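Local coordinates for protein 2-keto-3-deoxygluconate kinase (Thermotoga maritima, PDB 2AFB) that probably phosphorylates 2-keto-3-deoxygluconate at the expense of ATP, as a sugar kinase of the pfkB (ribokinase-like) family, at residues V15-E20 and A61-K66; F142-I147 and V171-D176. All blocks are in the same frame, centred on the assembly; numbering follows the deposited sequence.

Interaction 1 of 2, residues V15-E20 and A61-K66; sequences VVTFGE and AYFVTK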
loop_
_atom_site.group_PDB
_atom_site.type_symbol
_atom_site.label_atom_id
_atom_site.label_comp_id
_atom_site.label_asym_id
_atom_site.label_seq_id
_atom_site.Cartn_x
_atom_site.Cartn_y
_atom_site.Cartn_z
ATOM N N VAL A 15 8.844 1.298 37.197
ATOM C CA VAL A 15 8.988 -0.105 36.881
ATOM C C VAL A 15 10.048 -0.253 35.819
ATOM O O VAL A 15 10.061 0.511 34.873
ATOM C CB VAL A 15 7.659 -0.692 36.403
ATOM C CG1 VAL A 15 7.849 -2.145 35.919
ATOM C CG2 VAL A 15 6.649 -0.653 37.538
ATOM N N VAL A 16 10.887 -1.274 35.969
ATOM C CA VAL A 16 12.015 -1.542 35.086
ATOM C C VAL A 16 11.968 -2.976 34.506
ATOM O O VAL A 16 11.680 -3.956 35.210
ATOM C CB VAL A 16 13.336 -1.320 35.859
ATOM C CG1 VAL A 16 14.551 -1.570 34.990
ATOM C CG2 VAL A 16 13.399 0.068 36.427
ATOM N N THR A 17 12.235 -3.090 33.210
ATOM C CA THR A 17 12.370 -4.371 32.537
ATOM C C THR A 17 13.648 -4.349 31.710
ATOM O O THR A 17 14.188 -3.278 31.372
ATOM C CB THR A 17 11.152 -4.730 31.630
ATOM O OG1 THR A 17 11.315 -4.146 30.334
ATOM C CG2 THR A 17 9.874 -4.272 32.213
ATOM N N PHE A 18 14.132 -5.542 31.405
ATOM C CA PHE A 18 15.433 -5.710 30.776
ATOM C C PHE A 18 15.382 -6.828 29.806
ATOM O O PHE A 18 14.943 -7.911 30.134
ATOM C CB PHE A 18 16.463 -6.105 31.814
ATOM C CG PHE A 18 17.826 -6.458 31.247
ATOM C CD1 PHE A 18 18.605 -5.498 30.652
ATOM C CD2 PHE A 18 18.345 -7.744 31.377
ATOM C CE1 PHE A 18 19.864 -5.803 30.148
ATOM C CE2 PHE A 18 19.629 -8.067 30.880
ATOM C CZ PHE A 18 20.373 -7.095 30.268
ATOM N N GLY A 19 15.913 -6.576 28.635
ATOM C CA GLY A 19 16.106 -7.623 27.668
ATOM C C GLY A 19 16.426 -7.060 26.307
ATOM O O GLY A 19 17.049 -6.010 26.214
ATOM N N GLU A 20 16.021 -7.793 25.269
ATOM C CA GLU A 20 16.285 -7.416 23.856
ATOM C C GLU A 20 15.056 -6.969 23.116
ATOM O O GLU A 20 14.029 -7.643 23.151
ATOM C CB GLU A 20 16.922 -8.588 23.068
ATOM C CG GLU A 20 17.131 -8.276 21.589
ATOM C CD GLU A 20 18.167 -9.162 20.860
ATOM O OE1 GLU A 20 18.276 -10.362 21.170
ATOM O OE2 GLU A 20 18.827 -8.671 19.922
ATOM N N ALA A 61 7.434 3.290 33.194
ATOM C CA ALA A 61 8.073 2.086 32.721
ATOM C C ALA A 61 9.370 2.449 32.036
ATOM O O ALA A 61 9.381 3.279 31.134
ATOM C CB ALA A 61 7.154 1.362 31.783
ATOM N N TYR A 62 10.463 1.855 32.487
ATOM C CA TYR A 62 11.754 2.034 31.798
ATOM C C TYR A 62 12.150 0.698 31.229
ATOM O O TYR A 62 12.038 -0.323 31.904
ATOM C CB TYR A 62 12.851 2.484 32.743
ATOM C CG TYR A 62 12.618 3.803 33.400
ATOM C CD1 TYR A 62 11.688 3.942 34.412
ATOM C CD2 TYR A 62 13.373 4.924 33.039
ATOM C CE1 TYR A 62 11.478 5.188 35.029
ATOM C CE2 TYR A 62 13.185 6.159 33.663
ATOM C CZ TYR A 62 12.232 6.272 34.655
ATOM O OH TYR A 62 12.038 7.490 35.278
ATOM N N PHE A 63 12.632 0.707 29.998
ATOM C CA PHE A 63 13.157 -0.503 29.403
ATOM C C PHE A 63 14.669 -0.360 29.313
ATOM O O PHE A 63 15.186 0.630 28.796
ATOM C CB PHE A 63 12.581 -0.710 28.009
ATOM C CG PHE A 63 13.109 -1.920 27.304
ATOM C CD1 PHE A 63 12.950 -3.158 27.858
ATOM C CD2 PHE A 63 13.712 -1.819 26.043
ATOM C CE1 PHE A 63 13.406 -4.290 27.224
ATOM C CE2 PHE A 63 14.153 -2.936 25.397
ATOM C CZ PHE A 63 13.989 -4.196 25.988
ATOM N N VAL A 64 15.364 -1.373 29.808
ATOM C CA VAL A 64 16.805 -1.368 29.822
ATOM C C VAL A 64 17.312 -2.333 28.747
ATOM O O VAL A 64 16.933 -3.486 28.730
ATOM C CB VAL A 64 17.326 -1.805 31.181
ATOM C CG1 VAL A 64 18.875 -1.777 31.195
ATOM C CG2 VAL A 64 16.719 -0.938 32.245
ATOM N N THR A 65 18.183 -1.843 27.880
ATOM C CA THR A 65 18.750 -2.643 26.809
ATOM C C THR A 65 19.967 -1.904 26.227
ATOM O O THR A 65 20.410 -0.891 26.771
ATOM C CB THR A 65 17.708 -2.990 25.702
ATOM O OG1 THR A 65 18.184 -4.104 24.953
ATOM C CG2 THR A 65 17.432 -1.829 24.731
ATOM N N LYS A 66 20.531 -2.472 25.163
ATOM C CA LYS A 66 21.568 -1.843 24.359
ATOM C C LYS A 66 21.087 -1.892 22.913
ATOM O O LYS A 66 20.542 -2.916 22.449
ATOM C CB LYS A 66 22.946 -2.570 24.533
ATOM C CG LYS A 66 24.101 -1.771 24.021
ATOM C CD LYS A 66 25.402 -2.482 24.161
ATOM C CE LYS A 66 26.610 -1.522 23.979
ATOM N NZ LYS A 66 27.933 -2.267 24.150
#

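Interaction 2 of 2, residues F142-I147 and V171-D176; sequences FHFSGI and VTVSCD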
loop_
_atom_site.group_PDB
_atom_site.type_symbol
_atom_site.label_atom_id
_atom_site.label_comp_id
_atom_site.label_asym_id
_atom_site.label_seq_id
_atom_site.Cartn_x
_atom_site.Cartn_y
_atom_site.Cartn_z
ATOM N N PHE A 142 10.901 -4.881 39.117
ATOM C CA PHE A 142 11.850 -5.339 38.107
ATOM C C PHE A 142 11.400 -6.673 37.488
ATOM O O PHE A 142 11.083 -7.652 38.181
ATOM C CB PHE A 142 13.237 -5.511 38.691
ATOM C CG PHE A 142 14.239 -5.953 37.696
ATOM C CD1 PHE A 142 14.637 -5.116 36.697
ATOM C CD2 PHE A 142 14.749 -7.246 37.722
ATOM C CE1 PHE A 142 15.572 -5.541 35.765
ATOM C CE2 PHE A 142 15.675 -7.672 36.766
ATOM C CZ PHE A 142 16.100 -6.822 35.821
ATOM N N HIS A 143 11.367 -6.669 36.177
ATOM C CA HIS A 143 10.912 -7.800 35.376
ATOM C C HIS A 143 11.955 -8.262 34.345
ATOM O O HIS A 143 12.541 -7.430 33.665
ATOM C CB HIS A 143 9.592 -7.463 34.656
ATOM C CG HIS A 143 9.090 -8.591 33.830
ATOM N ND1 HIS A 143 8.531 -9.716 34.391
ATOM C CD2 HIS A 143 9.165 -8.821 32.496
ATOM C CE1 HIS A 143 8.223 -10.566 33.426
ATOM N NE2 HIS A 143 8.632 -10.058 32.271
ATOM N N PHE A 144 12.169 -9.590 34.243
ATOM C CA PHE A 144 13.033 -10.194 33.206
ATOM C C PHE A 144 12.386 -11.468 32.731
ATOM O O PHE A 144 11.425 -11.945 33.368
ATOM C CB PHE A 144 14.500 -10.470 33.675
ATOM C CG PHE A 144 14.646 -11.567 34.732
ATOM C CD1 PHE A 144 14.291 -11.336 36.064
ATOM C CD2 PHE A 144 15.168 -12.809 34.396
ATOM C CE1 PHE A 144 14.438 -12.340 37.015
ATOM C CE2 PHE A 144 15.297 -13.795 35.309
ATOM C CZ PHE A 144 14.930 -13.571 36.627
ATOM N N SER A 145 12.864 -11.986 31.582
ATOM C CA SER A 145 12.420 -13.290 31.109
ATOM C C SER A 145 13.575 -14.241 30.784
ATOM O O SER A 145 14.713 -13.803 30.550
ATOM C CB SER A 145 11.521 -13.140 29.903
ATOM O OG SER A 145 12.262 -13.327 28.723
ATOM N N GLY A 146 13.272 -15.543 30.744
ATOM C CA GLY A 146 14.284 -16.585 30.418
ATOM C C GLY A 146 14.826 -16.583 28.977
ATOM O O GLY A 146 15.750 -17.327 28.621
ATOM N N ILE A 147 14.249 -15.752 28.129
ATOM C CA ILE A 147 14.784 -15.569 26.803
ATOM C C ILE A 147 16.165 -14.928 26.873
ATOM O O ILE A 147 17.019 -15.221 26.043
ATOM C CB ILE A 147 13.841 -14.697 25.961
ATOM C CG1 ILE A 147 12.693 -15.562 25.448
ATOM C CG2 ILE A 147 14.566 -14.081 24.772
ATOM C CD1 ILE A 147 11.458 -14.803 25.217
ATOM N N VAL A 171 13.353 -4.352 45.879
ATOM C CA VAL A 171 12.526 -4.225 44.696
ATOM C C VAL A 171 11.853 -5.580 44.401
ATOM O O VAL A 171 12.522 -6.611 44.427
ATOM C CB VAL A 171 13.404 -3.774 43.516
ATOM C CG1 VAL A 171 12.606 -3.695 42.189
ATOM C CG2 VAL A 171 14.056 -2.445 43.834
ATOM N N THR A 172 10.543 -5.571 44.113
ATOM C CA THR A 172 9.823 -6.760 43.695
ATOM C C THR A 172 10.298 -7.187 42.336
ATOM O O THR A 172 10.454 -6.346 41.437
ATOM C CB THR A 172 8.298 -6.571 43.655
ATOM O OG1 THR A 172 7.837 -6.176 44.958
ATOM C CG2 THR A 172 7.642 -7.902 43.307
ATOM N N VAL A 173 10.537 -8.498 42.217
ATOM C CA VAL A 173 11.120 -9.112 41.049
ATOM C C VAL A 173 10.153 -10.153 40.483
ATOM O O VAL A 173 9.730 -11.066 41.188
ATOM C CB VAL A 173 12.472 -9.794 41.369
ATOM C CG1 VAL A 173 12.942 -10.647 40.231
ATOM C CG2 VAL A 173 13.535 -8.767 41.739
ATOM N N SER A 174 9.811 -9.988 39.201
ATOM C CA SER A 174 9.129 -11.009 38.447
ATOM C C SER A 174 10.027 -11.591 37.329
ATOM O O SER A 174 10.936 -10.934 36.788
ATOM C CB SER A 174 7.812 -10.469 37.863
ATOM O OG SER A 174 8.068 -9.491 36.887
ATOM N N CYS A 175 9.711 -12.834 36.981
ATOM C CA CYS A 175 10.328 -13.551 35.879
ATOM C C CYS A 175 9.256 -14.300 35.083
ATOM O O CYS A 175 8.494 -15.062 35.653
ATOM C CB CYS A 175 11.338 -14.563 36.416
ATOM S SG CYS A 175 12.170 -15.596 35.168
ATOM N N ASP A 176 9.210 -14.077 33.784
ATOM C CA ASP A 176 8.494 -14.966 32.859
ATOM C C ASP A 176 9.507 -15.980 32.290
ATOM O O ASP A 176 10.423 -15.601 31.592
ATOM C CB ASP A 176 7.852 -14.144 31.714
ATOM C CG ASP A 176 6.979 -14.995 30.753
ATOM O OD1 ASP A 176 7.146 -16.257 30.689
ATOM O OD2 ASP A 176 6.129 -14.373 30.046
#

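Interaction 1 of 2, residues V15-E20 and A61-K66
In the central beta sheet of this ribokinase-like fold, strands 14-18 and 60-67 run parallel as neighbours, with Val15, Val16, Thr17 and Phe18 paired to Ala61, Tyr62, Phe63 and Val64. Over these residues the strand axes approach to 4.7 Å, their directions 25° apart, the gentle twist expected of such a sheet. Backbone bonds alternate as parallel pairing demands: Tyr62 N gives to Val15 O, Thr17 N to Tyr62 O, and Val64 N to Thr17 O at 2.7 Å. Gly19 N still reaches Val64 O after the first strand has ended, but more loosely, at 3.3 Å.

On one face the beta-branched valines mesh: Val16 CG1 meets Val64 CG2 at 3.6 Å, and Val64 CG1 turns to Phe18 CD1 at 3.8 Å. Such compact side chains suit a sheet face, and the Phe18 ring extends this apolar layer to helix 155-169. The other face carries Thr17 and Phe63, crossing at about a right angle and covered by helix 46-56. Phe63 CG lies anti to its backbone N (chi1 178°), which carries the ring forward along the strand to Gly19; its CZ is 3.6 Å from Gly19 O. Thr17 OG1 approaches the edge of this ring in its plane, 3.1 Å from CD1, while hydrogen-bonding to Glu47 O. Replacing Phe63 by an alanine would probably leave Gly19 and the threonine hydroxyl without their aromatic neighbour and open a gap toward Ala48. Beyond the paired residues a side chain takes over from the backbone: Thr65 OG1 donates to Gly19 O at 2.6 Å, lying in the plane of that carbonyl.

Interaction 2 of 2, residues F142-I147 and V171-D176
Phe144 lays its ring against Cys175 in the beta-alpha-beta unit formed by strand 139-145, helix 155-169 and strand 172-176. With CG set between the backbone N and the carbonyl carbon (chi1 68°), the ring leans across to the neighbouring strand. Cys175 CB sits over one face, 4.1 Å from the centroid and offset toward the rim, while SG lies obliquely, 3.6 Å from Phe144 CE2. Val173 CG1 fills the space at the ring's edge, in its plane, 3.9 Å from CE1. A cysteine, small and with a polarisable sulfur, suits a place against an aromatic face. At the start of the pairing Val171 CG1 packs on Phe142 CB, and Leu159 and Leu163 of the connecting helix cover the Phe144 ring.

The opposite face is polar. The His143 imidazole, side by side with Asp176, forms a short hydrogen bond, ND1 to Ser174 OG at 2.5 Å, and its CE1 rests 4.0 Å from Asp176 CB. Backbone bonds join the strands from Phe142 N to Thr172 O as far as Gly146 N to Asp176 O, just where Ser145 OG accepts from Ile147 N in an ST turn; the same hydroxyl also hydrogen-bonds to Glu47 OE2. One face is thus apolar, suited to burial under a helix; on the other, the Ser174 hydroxyl, also bonded to Trp141 NE1, satisfies a buried imidazole nitrogen and probably fixes the rotation of its ring.

Overall arrangement
From the N terminus, strand 14-18 leads out through strands 22-26 and 38-44 of the smaller four-stranded sheet and helix 46-56 before strand 60-67 returns beside it, where interaction 1 closes the first loop. The chain then travels through strand 90-92 and two more strands of that sheet, 99-103 and 112-116, to strand 139-145. Interaction 2 closes a shorter loop, mostly helix 155-169, when strand 172-176 arrives. The two loops follow in series, neither nested nor crossed, yet their strands are consecutive in one sheet: 60-67, 14-18, 139-145, 172-176. The middle seam joins them directly, through a probable hydrogen bond from His143 N to Val16 O and packing of Phe18 on Phe142.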